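Local coordinates for protein trehalose-6-phosphate phosphatase (Candida albicans, PDB 5DXI) that is a phosphatase of the haloacid dehalogenase (HAD) clan that holds a magnesium ion, a beryllium trifluoride ion and a glycan between its core and cap, at residues R23-D28 / P60-W65; E126-S131 / R145-D150; A139-Y144 / K179-V184; L229-D234 / V269-A274. All blocks are in the same frame, centred on the assembly; numbering follows the deposited sequence.

Interaction 1: residues R23-D28 / P60-W65; sequences RLFLFD and PKNQIW. With MG (magnesium ion), chain E; BEF (beryllium trifluoride ion), chain F.
Arg23 and Lys61 start a parallel pairing in the Rossmann-like core of this HAD-clan phosphatase, where strand 23-27, helix 47-58 and strand 62-67 form a beta-alpha-beta unit; the strand axes run 4.7 Å apart at 14°. The backbone O of Lys61 accepts from Arg23 N, while its CB lies over one face of the Arg23 guanidinium. At Asn62 the side chain supplies the next hold: OD1 takes a nearly straight bond from Arg23 NH1 (3.0 Å, 168° at hydrogen), in the guanidinium plane, though the amide is turned 57° from it. Asp59 gives NH1 a salt bridge as well, and Asn62 ND2 bonds Tyr17. The amide carbon CG of Asn62 also meets the edge of the Phe25 ring, 3.7 Å from CE2. Gln63 bonds the backbone on both sides, its N to Arg23 O and its O to Phe25 N. Ile64 divides its branches: CG1 packs 3.8 Å from Phe25 CD2, whereas CG2, anti to its own backbone N, reaches Phe27 CE2. At Trp65, in a strand that runs on to 67, O accepts from Phe27 N at 2.7 Å. Next after Phe27, Asp28 OD1 is bonded covalently to beryllium at 1.5 Å, and Asp28 OD2 binds magnesium at 2.1 Å.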
# COMPACT_ATOMS: atom_id res chain seq x y z
N ARG A 23 14.21 6.02 10.40
CA ARG A 23 13.61 4.91 9.71
C ARG A 23 12.17 5.21 9.34
O ARG A 23 11.41 5.75 10.15
CB ARG A 23 13.70 3.69 10.62
CG ARG A 23 15.12 3.54 11.18
CD ARG A 23 15.31 2.18 11.77
NE ARG A 23 16.55 2.01 12.53
CZ ARG A 23 16.61 1.92 13.85
NH1 ARG A 23 15.51 2.02 14.58
NH2 ARG A 23 17.79 1.75 14.44
N LEU A 24 11.78 4.84 8.13
CA LEU A 24 10.41 5.04 7.67
C LEU A 24 9.85 3.73 7.12
O LEU A 24 10.33 3.19 6.11
CB LEU A 24 10.34 6.13 6.60
CG LEU A 24 8.99 6.44 5.96
CD1 LEU A 24 7.99 6.98 6.98
CD2 LEU A 24 9.18 7.43 4.82
N PHE A 25 8.82 3.23 7.80
CA PHE A 25 8.12 2.03 7.39
C PHE A 25 6.83 2.39 6.64
O PHE A 25 6.01 3.18 7.14
CB PHE A 25 7.79 1.15 8.61
CG PHE A 25 9.01 0.61 9.30
CD1 PHE A 25 9.59 -0.59 8.89
CD2 PHE A 25 9.62 1.32 10.34
CE1 PHE A 25 10.72 -1.08 9.53
CE2 PHE A 25 10.75 0.83 10.97
CZ PHE A 25 11.30 -0.38 10.57
N LEU A 26 6.65 1.79 5.47
CA LEU A 26 5.53 2.08 4.59
C LEU A 26 4.78 0.79 4.29
O LEU A 26 5.11 0.06 3.33
CB LEU A 26 6.02 2.73 3.31
CG LEU A 26 6.90 3.95 3.56
CD1 LEU A 26 7.80 4.24 2.33
CD2 LEU A 26 6.06 5.17 3.93
N PHE A 27 3.77 0.51 5.10
CA PHE A 27 3.12 -0.80 5.06
C PHE A 27 1.77 -0.78 4.39
O PHE A 27 0.85 -0.09 4.85
CB PHE A 27 2.91 -1.38 6.46
CG PHE A 27 4.17 -1.62 7.23
CD1 PHE A 27 5.37 -1.89 6.58
CD2 PHE A 27 4.14 -1.62 8.63
CE1 PHE A 27 6.53 -2.13 7.30
CE2 PHE A 27 5.30 -1.86 9.35
CZ PHE A 27 6.50 -2.11 8.69
N ASP A 28 1.65 -1.57 3.35
CA ASP A 28 0.35 -2.03 2.92
C ASP A 28 -0.30 -2.85 4.06
O ASP A 28 0.43 -3.44 4.85
CB ASP A 28 0.49 -2.91 1.70
CG ASP A 28 -0.82 -3.32 1.20
OD1 ASP A 28 -1.62 -2.39 1.09
OD2 ASP A 28 -1.07 -4.52 0.97
N PRO A 60 11.83 6.06 18.90
CA PRO A 60 11.64 7.37 18.29
C PRO A 60 12.40 7.52 16.96
O PRO A 60 12.15 8.48 16.23
CB PRO A 60 12.16 8.34 19.36
CG PRO A 60 13.12 7.53 20.17
CD PRO A 60 12.55 6.14 20.19
N LYS A 61 13.32 6.61 16.66
CA LYS A 61 13.97 6.61 15.34
C LYS A 61 13.01 6.17 14.24
O LYS A 61 13.23 6.45 13.06
CB LYS A 61 15.20 5.69 15.32
CG LYS A 61 16.37 6.13 16.19
CD LYS A 61 17.50 5.11 16.14
CE LYS A 61 18.69 5.54 16.99
NZ LYS A 61 19.66 4.43 17.25
N ASN A 62 11.93 5.50 14.63
CA ASN A 62 11.01 4.91 13.67
C ASN A 62 9.74 5.72 13.44
O ASN A 62 9.14 6.23 14.38
CB ASN A 62 10.62 3.50 14.11
CG ASN A 62 11.79 2.54 14.10
OD1 ASN A 62 12.82 2.80 13.47
ND2 ASN A 62 11.65 1.43 14.80
N GLN A 63 9.34 5.84 12.17
CA GLN A 63 8.02 6.35 11.80
C GLN A 63 7.31 5.29 10.96
O GLN A 63 7.85 4.82 9.96
CB GLN A 63 8.13 7.65 11.01
CG GLN A 63 8.69 8.83 11.78
CD GLN A 63 7.77 9.26 12.90
OE1 GLN A 63 6.68 9.79 12.66
NE2 GLN A 63 8.19 9.02 14.14
N ILE A 64 6.11 4.91 11.37
CA ILE A 64 5.41 3.85 10.67
C ILE A 64 4.10 4.33 10.06
O ILE A 64 3.28 4.96 10.73
CB ILE A 64 5.10 2.67 11.61
CG1 ILE A 64 6.39 2.15 12.26
CG2 ILE A 64 4.38 1.56 10.85
CD1 ILE A 64 6.11 1.18 13.40
N TRP A 65 3.90 4.00 8.79
CA TRP A 65 2.67 4.36 8.09
C TRP A 65 1.99 3.14 7.49
O TRP A 65 2.64 2.27 6.88
CB TRP A 65 2.96 5.40 7.00
CG TRP A 65 3.10 6.77 7.56
CD1 TRP A 65 4.15 7.25 8.28
CD2 TRP A 65 2.14 7.82 7.47
NE1 TRP A 65 3.91 8.55 8.64
CE2 TRP A 65 2.68 8.93 8.17
CE3 TRP A 65 0.89 7.95 6.87
CZ2 TRP A 65 2.01 10.15 8.27
CZ3 TRP A 65 0.21 9.16 6.98
CH2 TRP A 65 0.78 10.24 7.67
MG MG E . -2.76 -5.26 -0.05
BE BEF F . -3.12 -2.65 1.23
F1 BEF F . -4.16 -1.78 0.09
F2 BEF F . -4.04 -4.12 0.90
F3 BEF F . -4.16 -2.37 2.63
O HOH W 1 -2.73 -3.96 -1.69
O HOH W 2 -4.12 -6.51 -0.90

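Interaction 2: residues E126-S131 / R145-D150; sequences EKTPGS and RRADPD. With GLC (alpha-D-glucopyranose), chain C.
Ala147 and Gly130 bring the two loops together, their CA atoms 4.4 Å apart, and they have more surface buried here than any other residue of the pair. The methyl of Ala147 does most of the touching: CB lies 3.2 Å from Pro129 O and 3.6 Å from Thr128 CG2. That threonine methyl stands anti to its backbone N (chi1 of -49° for OG1), which leaves OG1 for the carbonyl of Tyr124 in helix 113-126. Gly130 answers with its backbone, O resting 3.3 Å from Arg146 CB. It holds the third position of a type II beta turn from Thr128 to Ser131, with a positive phi of 93°, and lies close against Arg146 and Ala147. The turn links helix 113-126 to strand 132-135 in the cap; Thr128 O accepts both Ser131 N and Ser131 OG. Facing it, residues 145-148 lead from strand 140-143 into helix 149-165, with Asp148 as N-cap. Between the loops, one water donates to Pro129 O and accepts from Asp148 N at 3.0 Å. At the start of the other loop, facing away from the turn, Arg145 bends at chi3 (-57°) to place NE 2.8 Å from O3 of an alpha-D-glucopyranose, in the guanidinium plane.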
# COMPACT_ATOMS: atom_id res chain seq x y z
N GLU A 126 -25.06 -7.78 -11.04
CA GLU A 126 -26.28 -8.51 -11.35
C GLU A 126 -25.98 -9.72 -12.24
O GLU A 126 -26.68 -10.73 -12.18
CB GLU A 126 -27.30 -7.58 -12.02
CG GLU A 126 -28.17 -8.20 -13.12
CD GLU A 126 -29.25 -9.12 -12.57
OE1 GLU A 126 -29.75 -8.87 -11.44
OE2 GLU A 126 -29.59 -10.10 -13.27
N LYS A 127 -24.89 -9.66 -13.00
CA LYS A 127 -24.58 -10.79 -13.85
C LYS A 127 -23.53 -11.69 -13.13
O LYS A 127 -23.05 -12.69 -13.66
CB LYS A 127 -24.13 -10.29 -15.24
CG LYS A 127 -23.30 -11.25 -16.04
CD LYS A 127 -23.49 -11.21 -17.56
CE LYS A 127 -23.42 -12.64 -18.16
NZ LYS A 127 -23.47 -12.75 -19.67
N THR A 128 -23.21 -11.36 -11.87
CA THR A 128 -22.19 -12.13 -11.16
C THR A 128 -22.59 -12.41 -9.72
O THR A 128 -22.29 -11.63 -8.82
CB THR A 128 -20.82 -11.41 -11.17
OG1 THR A 128 -20.48 -11.00 -12.50
CG2 THR A 128 -19.72 -12.34 -10.67
N PRO A 129 -23.27 -13.54 -9.51
CA PRO A 129 -23.70 -13.95 -8.17
C PRO A 129 -22.52 -14.11 -7.21
O PRO A 129 -21.51 -14.69 -7.59
CB PRO A 129 -24.41 -15.29 -8.42
CG PRO A 129 -24.82 -15.25 -9.85
CD PRO A 129 -23.73 -14.48 -10.55
N GLY A 130 -22.66 -13.60 -5.99
CA GLY A 130 -21.59 -13.67 -5.01
C GLY A 130 -20.70 -12.42 -5.04
O GLY A 130 -19.92 -12.19 -4.12
N SER A 131 -20.83 -11.61 -6.08
CA SER A 131 -20.08 -10.36 -6.17
C SER A 131 -20.80 -9.25 -5.41
O SER A 131 -22.01 -9.35 -5.19
CB SER A 131 -19.85 -9.96 -7.63
OG SER A 131 -21.05 -9.51 -8.23
N ARG A 145 -14.56 -12.06 -5.28
CA ARG A 145 -13.87 -13.21 -4.68
C ARG A 145 -14.86 -14.36 -4.39
O ARG A 145 -14.55 -15.52 -4.61
CB ARG A 145 -13.12 -12.79 -3.41
CG ARG A 145 -12.38 -13.92 -2.70
CD ARG A 145 -11.39 -13.38 -1.68
NE ARG A 145 -10.43 -12.46 -2.30
CZ ARG A 145 -9.38 -12.84 -3.02
NH1 ARG A 145 -9.13 -14.14 -3.22
NH2 ARG A 145 -8.56 -11.93 -3.55
N ARG A 146 -16.05 -14.01 -3.92
CA ARG A 146 -17.05 -15.01 -3.53
C ARG A 146 -17.81 -15.63 -4.70
O ARG A 146 -18.61 -16.54 -4.51
CB ARG A 146 -18.05 -14.38 -2.58
CG ARG A 146 -17.47 -13.94 -1.25
CD ARG A 146 -18.57 -13.30 -0.42
NE ARG A 146 -18.18 -13.00 0.96
CZ ARG A 146 -18.64 -11.96 1.65
NH1 ARG A 146 -19.48 -11.10 1.07
NH2 ARG A 146 -18.26 -11.76 2.91
N ALA A 147 -17.58 -15.13 -5.91
CA ALA A 147 -18.25 -15.66 -7.10
C ALA A 147 -17.53 -16.90 -7.63
O ALA A 147 -16.43 -17.23 -7.18
CB ALA A 147 -18.34 -14.61 -8.18
N ASP A 148 -18.17 -17.61 -8.55
CA ASP A 148 -17.50 -18.68 -9.26
C ASP A 148 -16.32 -18.09 -10.03
O ASP A 148 -16.49 -17.11 -10.76
CB ASP A 148 -18.45 -19.40 -10.22
CG ASP A 148 -17.73 -20.35 -11.15
OD1 ASP A 148 -17.33 -21.44 -10.69
OD2 ASP A 148 -17.53 -20.00 -12.33
N PRO A 149 -15.14 -18.70 -9.90
CA PRO A 149 -13.89 -18.20 -10.47
C PRO A 149 -14.01 -17.83 -11.95
O PRO A 149 -13.63 -16.73 -12.33
CB PRO A 149 -12.93 -19.38 -10.30
CG PRO A 149 -13.41 -20.05 -9.07
CD PRO A 149 -14.91 -19.92 -9.08
N ASP A 150 -14.54 -18.75 -12.75
CA ASP A 150 -14.59 -18.54 -14.20
C ASP A 150 -15.50 -17.39 -14.61
O ASP A 150 -15.09 -16.52 -15.38
CB ASP A 150 -15.03 -19.84 -14.89
CG ASP A 150 -14.01 -20.95 -14.73
OD1 ASP A 150 -12.88 -20.78 -15.23
OD2 ASP A 150 -14.35 -21.98 -14.10
C1 GLC C . -8.74 -7.10 -0.34
C2 GLC C . -8.99 -8.05 -1.49
C3 GLC C . -10.32 -8.77 -1.29
C4 GLC C . -10.31 -9.52 0.04
C5 GLC C . -10.04 -8.52 1.16
C6 GLC C . -9.92 -9.18 2.53
O2 GLC C . -9.02 -7.36 -2.73
O3 GLC C . -10.52 -9.67 -2.39
O4 GLC C . -11.59 -10.12 0.27
O5 GLC C . -8.81 -7.83 0.90
O6 GLC C . -8.71 -9.96 2.55
O HOH W 3 -20.40 -16.30 -10.16

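Interaction 3: residues A139-Y144 / K179-V184; sequences ALTWHY and KANIEV. With GLC (alpha-D-glucopyranose), chain B; GLC (alpha-D-glucopyranose), chain C.
Trp142 and Ile182 form a hydrogen-bonded pair in the antiparallel four-stranded sheet of the cap, where the axes of strands 140-143 and 181-184 lie 4.6 Å apart at 169°. The face carrying these two is the closely packed one. Trp142 N donates to Ile182 O at 2.8 Å, and Trp142 O accepts from Ile182 N, while Trp142 CE3 meets Ile182 CD1 obliquely. Phe121 adds a second ring beside the indole, and helix 149-165 lies against Ile182. Leu140 and Val184, the other hydrogen-bonded pair, turn to this same face and pack on helix 113-126. The end of the pairing is partly exposed to solvent, though still in close contact: Tyr144, with its CG between backbone N and carbonyl carbon (chi1 59°), lays a ring face over the carbonyl carbon of Ala180, 3.4 Å above the plane and offset toward the rim, and a water joins its OH to Asn181 O. On the opposite sheet face, Thr141, His143, Asn181 and Glu183 line the glycan pocket. Thr141 and Glu183 point the same way, with a weak bond from OG1 to OE1, which Lys136 also salt-bridges. His143 NE2 bonds Glu134, and a water links ND1, Ala180 O and a glucose O3. Asn181 ND2 donates directly to O2 of that glucose at 2.9 Å.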
# COMPACT_ATOMS: atom_id res chain seq x y z
N ALA A 139 -12.98 6.25 -3.50
CA ALA A 139 -12.81 5.06 -4.32
C ALA A 139 -14.05 4.15 -4.28
O ALA A 139 -14.77 4.12 -3.29
CB ALA A 139 -11.59 4.29 -3.86
N LEU A 140 -14.28 3.43 -5.37
CA LEU A 140 -15.30 2.39 -5.41
C LEU A 140 -14.66 1.06 -5.74
O LEU A 140 -13.71 1.00 -6.52
CB LEU A 140 -16.39 2.70 -6.44
CG LEU A 140 -17.41 3.77 -6.06
CD1 LEU A 140 -16.94 5.14 -6.49
CD2 LEU A 140 -18.78 3.45 -6.63
N THR A 141 -15.16 -0.01 -5.12
CA THR A 141 -14.59 -1.33 -5.29
C THR A 141 -15.65 -2.34 -5.69
O THR A 141 -16.71 -2.41 -5.07
CB THR A 141 -13.92 -1.81 -3.98
OG1 THR A 141 -12.94 -0.85 -3.56
CG2 THR A 141 -13.25 -3.15 -4.17
N TRP A 142 -15.39 -3.10 -6.75
CA TRP A 142 -16.25 -4.23 -7.07
C TRP A 142 -15.54 -5.52 -6.69
O TRP A 142 -14.47 -5.83 -7.23
CB TRP A 142 -16.66 -4.22 -8.54
CG TRP A 142 -17.60 -5.35 -8.90
CD1 TRP A 142 -18.85 -5.58 -8.39
CD2 TRP A 142 -17.35 -6.40 -9.84
NE1 TRP A 142 -19.40 -6.71 -8.96
CE2 TRP A 142 -18.50 -7.23 -9.85
CE3 TRP A 142 -16.27 -6.72 -10.67
CZ2 TRP A 142 -18.59 -8.35 -10.67
CZ3 TRP A 142 -16.37 -7.83 -11.49
CH2 TRP A 142 -17.52 -8.64 -11.48
N HIS A 143 -16.13 -6.25 -5.75
CA HIS A 143 -15.58 -7.51 -5.26
C HIS A 143 -16.19 -8.73 -5.96
O HIS A 143 -17.41 -8.81 -6.06
CB HIS A 143 -15.83 -7.66 -3.76
CG HIS A 143 -15.06 -6.71 -2.90
ND1 HIS A 143 -13.75 -6.93 -2.54
CD2 HIS A 143 -15.43 -5.56 -2.29
CE1 HIS A 143 -13.34 -5.95 -1.75
NE2 HIS A 143 -14.35 -5.11 -1.58
N TYR A 144 -15.37 -9.67 -6.40
CA TYR A 144 -15.92 -10.92 -6.95
C TYR A 144 -15.21 -12.17 -6.43
O TYR A 144 -15.27 -13.23 -7.06
CB TYR A 144 -15.88 -10.90 -8.48
CG TYR A 144 -14.53 -10.72 -9.13
CD1 TYR A 144 -13.77 -11.83 -9.50
CD2 TYR A 144 -14.01 -9.46 -9.38
CE1 TYR A 144 -12.53 -11.68 -10.11
CE2 TYR A 144 -12.76 -9.30 -10.00
CZ TYR A 144 -12.02 -10.42 -10.35
OH TYR A 144 -10.79 -10.29 -10.95
N LYS A 179 -6.68 -7.92 -6.41
CA LYS A 179 -6.98 -9.32 -6.12
C LYS A 179 -8.48 -9.53 -6.01
O LYS A 179 -9.12 -9.06 -5.07
CB LYS A 179 -6.25 -9.75 -4.85
CG LYS A 179 -4.74 -9.93 -5.06
CD LYS A 179 -4.05 -10.30 -3.76
CE LYS A 179 -2.56 -10.58 -3.95
NZ LYS A 179 -1.92 -10.83 -2.62
N ALA A 180 -9.04 -10.20 -7.01
CA ALA A 180 -10.47 -10.50 -7.10
C ALA A 180 -11.31 -9.24 -6.92
O ALA A 180 -12.38 -9.27 -6.28
CB ALA A 180 -10.87 -11.58 -6.06
N ASN A 181 -10.83 -8.11 -7.46
CA ASN A 181 -11.62 -6.89 -7.44
C ASN A 181 -11.33 -5.98 -8.62
O ASN A 181 -10.39 -6.20 -9.39
CB ASN A 181 -11.42 -6.12 -6.10
CG ASN A 181 -10.07 -5.36 -6.01
OD1 ASN A 181 -9.63 -4.71 -6.95
ND2 ASN A 181 -9.42 -5.44 -4.86
N ILE A 182 -12.19 -4.98 -8.78
CA ILE A 182 -11.87 -3.85 -9.63
C ILE A 182 -12.03 -2.62 -8.74
O ILE A 182 -13.00 -2.54 -7.99
CB ILE A 182 -12.78 -3.74 -10.86
CG1 ILE A 182 -12.54 -4.93 -11.79
CG2 ILE A 182 -12.49 -2.46 -11.64
CD1 ILE A 182 -13.54 -5.01 -12.92
N GLU A 183 -11.11 -1.69 -8.79
CA GLU A 183 -11.23 -0.48 -8.00
C GLU A 183 -11.10 0.70 -8.92
O GLU A 183 -10.35 0.65 -9.85
CB GLU A 183 -10.18 -0.43 -6.89
CG GLU A 183 -10.25 -1.56 -5.87
CD GLU A 183 -9.95 -1.14 -4.45
OE1 GLU A 183 -10.23 -0.01 -4.09
OE2 GLU A 183 -9.46 -1.94 -3.68
N VAL A 184 -11.85 1.75 -8.66
CA VAL A 184 -11.76 2.99 -9.42
C VAL A 184 -11.53 4.18 -8.50
O VAL A 184 -12.22 4.35 -7.49
CB VAL A 184 -13.04 3.23 -10.25
CG1 VAL A 184 -12.94 4.54 -11.01
CG2 VAL A 184 -13.27 2.07 -11.23
C1 GLC B . -9.60 -5.21 0.81
C2 GLC B . -10.76 -4.23 0.85
C3 GLC B . -10.63 -3.23 -0.31
C4 GLC B . -9.28 -2.55 -0.23
C5 GLC B . -8.18 -3.62 -0.25
C6 GLC B . -6.83 -2.97 -0.05
O1 GLC B . -9.69 -6.02 -0.37
O2 GLC B . -11.99 -4.95 0.75
O3 GLC B . -11.65 -2.25 -0.22
O4 GLC B . -9.10 -1.65 -1.34
O5 GLC B . -8.35 -4.53 0.81
O6 GLC B . -6.77 -2.42 1.27
C1 GLC C . -8.74 -7.10 -0.34
C2 GLC C . -8.99 -8.05 -1.49
C3 GLC C . -10.32 -8.77 -1.29
C4 GLC C . -10.31 -9.52 0.04
C5 GLC C . -10.04 -8.52 1.16
C6 GLC C . -9.92 -9.18 2.53
O2 GLC C . -9.02 -7.36 -2.73
O3 GLC C . -10.52 -9.67 -2.39
O4 GLC C . -11.59 -10.12 0.27
O5 GLC C . -8.81 -7.83 0.90
O6 GLC C . -8.71 -9.96 2.55
O HOH W 4 -12.64 -9.30 -3.75
O HOH W 5 -10.03 -7.91 -11.67

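Interaction 4: residues L229-D234 / V269-A274; sequences LCLGDD and VAVGPA. With MG (magnesium ion), chain E.
The magnesium site sits just past the end of a parallel strand pair, where Val271 packs beside Asp233, CB to CB at 4.0 Å. Upstream, Leu231 and Val269 lie side by side on one sheet face, pointing the same way, with Leu231 CD2 3.7 Å from Val269 CB. Leu229 crosses to the CG2 methyl of this valine, CD1 to CG2 at 3.9 Å; Val269 CG2 is the branch placed anti to its carbonyl carbon (CG1 at chi1 -176°). Helix 287-298 touches both leucines and Val271. The two strands, 227-232 and 266-271, belong with helix 235-253 to a beta-alpha-beta unit of the HAD core, and their segment axes are 24° apart. Val269 N donates to Cys230 O at 2.8 Å, and Val271 N to Gly232 O at 2.7 Å; the bond between them, Gly232 N to Val269 O, is weak at 3.4 Å. Ala270 turns to the opposite face, against Phe241. After Gly232 the chain leaves the sheet, and Asp233 puts CG between its backbone N and carbonyl carbon (chi1 72°), directing the carboxylate away from Val271. Asp233 OD2 binds magnesium at 2.0 Å, alongside Asp28, Asp30 and two waters, while OD1 forms a salt bridge with Lys179 of the cap.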
# COMPACT_ATOMS: atom_id res chain seq x y z
N LEU A 229 11.49 0.89 4.48
CA LEU A 229 11.02 -0.46 4.18
C LEU A 229 9.56 -0.38 3.76
O LEU A 229 8.70 0.10 4.52
CB LEU A 229 11.19 -1.40 5.37
CG LEU A 229 10.55 -2.78 5.23
CD1 LEU A 229 11.16 -3.54 4.03
CD2 LEU A 229 10.70 -3.59 6.52
N CYS A 230 9.29 -0.85 2.56
CA CYS A 230 7.96 -0.73 1.98
C CYS A 230 7.47 -2.10 1.51
O CYS A 230 8.15 -2.76 0.72
CB CYS A 230 7.98 0.26 0.82
SG CYS A 230 6.43 0.46 -0.09
N LEU A 231 6.30 -2.50 1.99
CA LEU A 231 5.74 -3.81 1.69
C LEU A 231 4.33 -3.71 1.10
O LEU A 231 3.50 -2.94 1.60
CB LEU A 231 5.70 -4.68 2.94
CG LEU A 231 7.08 -5.05 3.51
CD1 LEU A 231 7.03 -5.00 5.04
CD2 LEU A 231 7.54 -6.42 3.00
N GLY A 232 4.07 -4.49 0.05
CA GLY A 232 2.75 -4.56 -0.54
C GLY A 232 2.56 -5.75 -1.46
O GLY A 232 3.53 -6.37 -1.91
N ASP A 233 1.31 -6.08 -1.75
CA ASP A 233 0.98 -7.35 -2.39
C ASP A 233 0.21 -7.19 -3.68
O ASP A 233 -0.00 -8.17 -4.39
CB ASP A 233 0.14 -8.22 -1.43
CG ASP A 233 -1.29 -7.69 -1.25
OD1 ASP A 233 -2.25 -8.49 -1.33
OD2 ASP A 233 -1.45 -6.46 -1.03
N ASP A 234 -0.25 -5.97 -3.99
CA ASP A 234 -1.19 -5.84 -5.10
C ASP A 234 -0.80 -4.70 -6.02
O ASP A 234 0.20 -4.02 -5.81
CB ASP A 234 -2.62 -5.66 -4.58
CG ASP A 234 -3.66 -6.30 -5.50
OD1 ASP A 234 -3.31 -6.69 -6.63
OD2 ASP A 234 -4.83 -6.40 -5.08
N VAL A 269 9.59 -4.01 -1.29
CA VAL A 269 9.51 -5.46 -1.20
C VAL A 269 8.10 -5.94 -1.50
O VAL A 269 7.15 -5.56 -0.83
CB VAL A 269 9.93 -5.94 0.20
CG1 VAL A 269 9.94 -7.46 0.25
CG2 VAL A 269 11.30 -5.38 0.58
N ALA A 270 7.96 -6.79 -2.52
CA ALA A 270 6.65 -7.34 -2.85
C ALA A 270 6.29 -8.52 -1.96
O ALA A 270 7.16 -9.29 -1.56
CB ALA A 270 6.58 -7.76 -4.33
N VAL A 271 5.01 -8.64 -1.65
CA VAL A 271 4.52 -9.83 -0.97
C VAL A 271 3.84 -10.70 -2.01
O VAL A 271 2.82 -10.32 -2.60
CB VAL A 271 3.57 -9.50 0.19
CG1 VAL A 271 3.15 -10.77 0.87
CG2 VAL A 271 4.25 -8.56 1.17
N GLY A 272 4.42 -11.88 -2.24
CA GLY A 272 3.93 -12.79 -3.26
C GLY A 272 5.01 -13.78 -3.65
O GLY A 272 6.11 -13.78 -3.10
N PRO A 273 4.70 -14.66 -4.59
CA PRO A 273 5.66 -15.71 -4.95
C PRO A 273 6.86 -15.16 -5.74
O PRO A 273 6.83 -14.01 -6.21
CB PRO A 273 4.83 -16.67 -5.78
CG PRO A 273 3.71 -15.85 -6.33
CD PRO A 273 3.43 -14.79 -5.32
N ALA A 274 7.91 -15.97 -5.87
CA ALA A 274 9.13 -15.53 -6.59
C ALA A 274 8.80 -15.06 -7.98
O ALA A 274 9.42 -14.14 -8.49
CB ALA A 274 10.14 -16.68 -6.66
MG MG E . -2.76 -5.26 -0.05
O HOH W 6 0.64 -11.46 -3.61
O HOH W 2 -4.12 -6.51 -0.90
O HOH W 1 -2.73 -3.96 -1.69

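How the interactions relate
Interactions 1 and 4 belong to one mixed sheet, in which strands 23-27 and 227-232 are neighbours; their centres are 16 Å apart, and Asp28 and Asp233 meet at the magnesium ion from adjacent strand ends. Interactions 2 and 3 lie in the cap, with centres 12 Å apart; their segments alternate along the chain, and both reach the same glucose. Core contact 1 precedes both along the sequence and core contact 4 follows both, so the cap is built from chain between core elements. Interactions 1 and 3 are 27 Å apart, centre to centre, without touching, whereas Lys179 carries interaction 3 to Asp233 and Asp234 of interaction 4, joining glycan pocket and metal site.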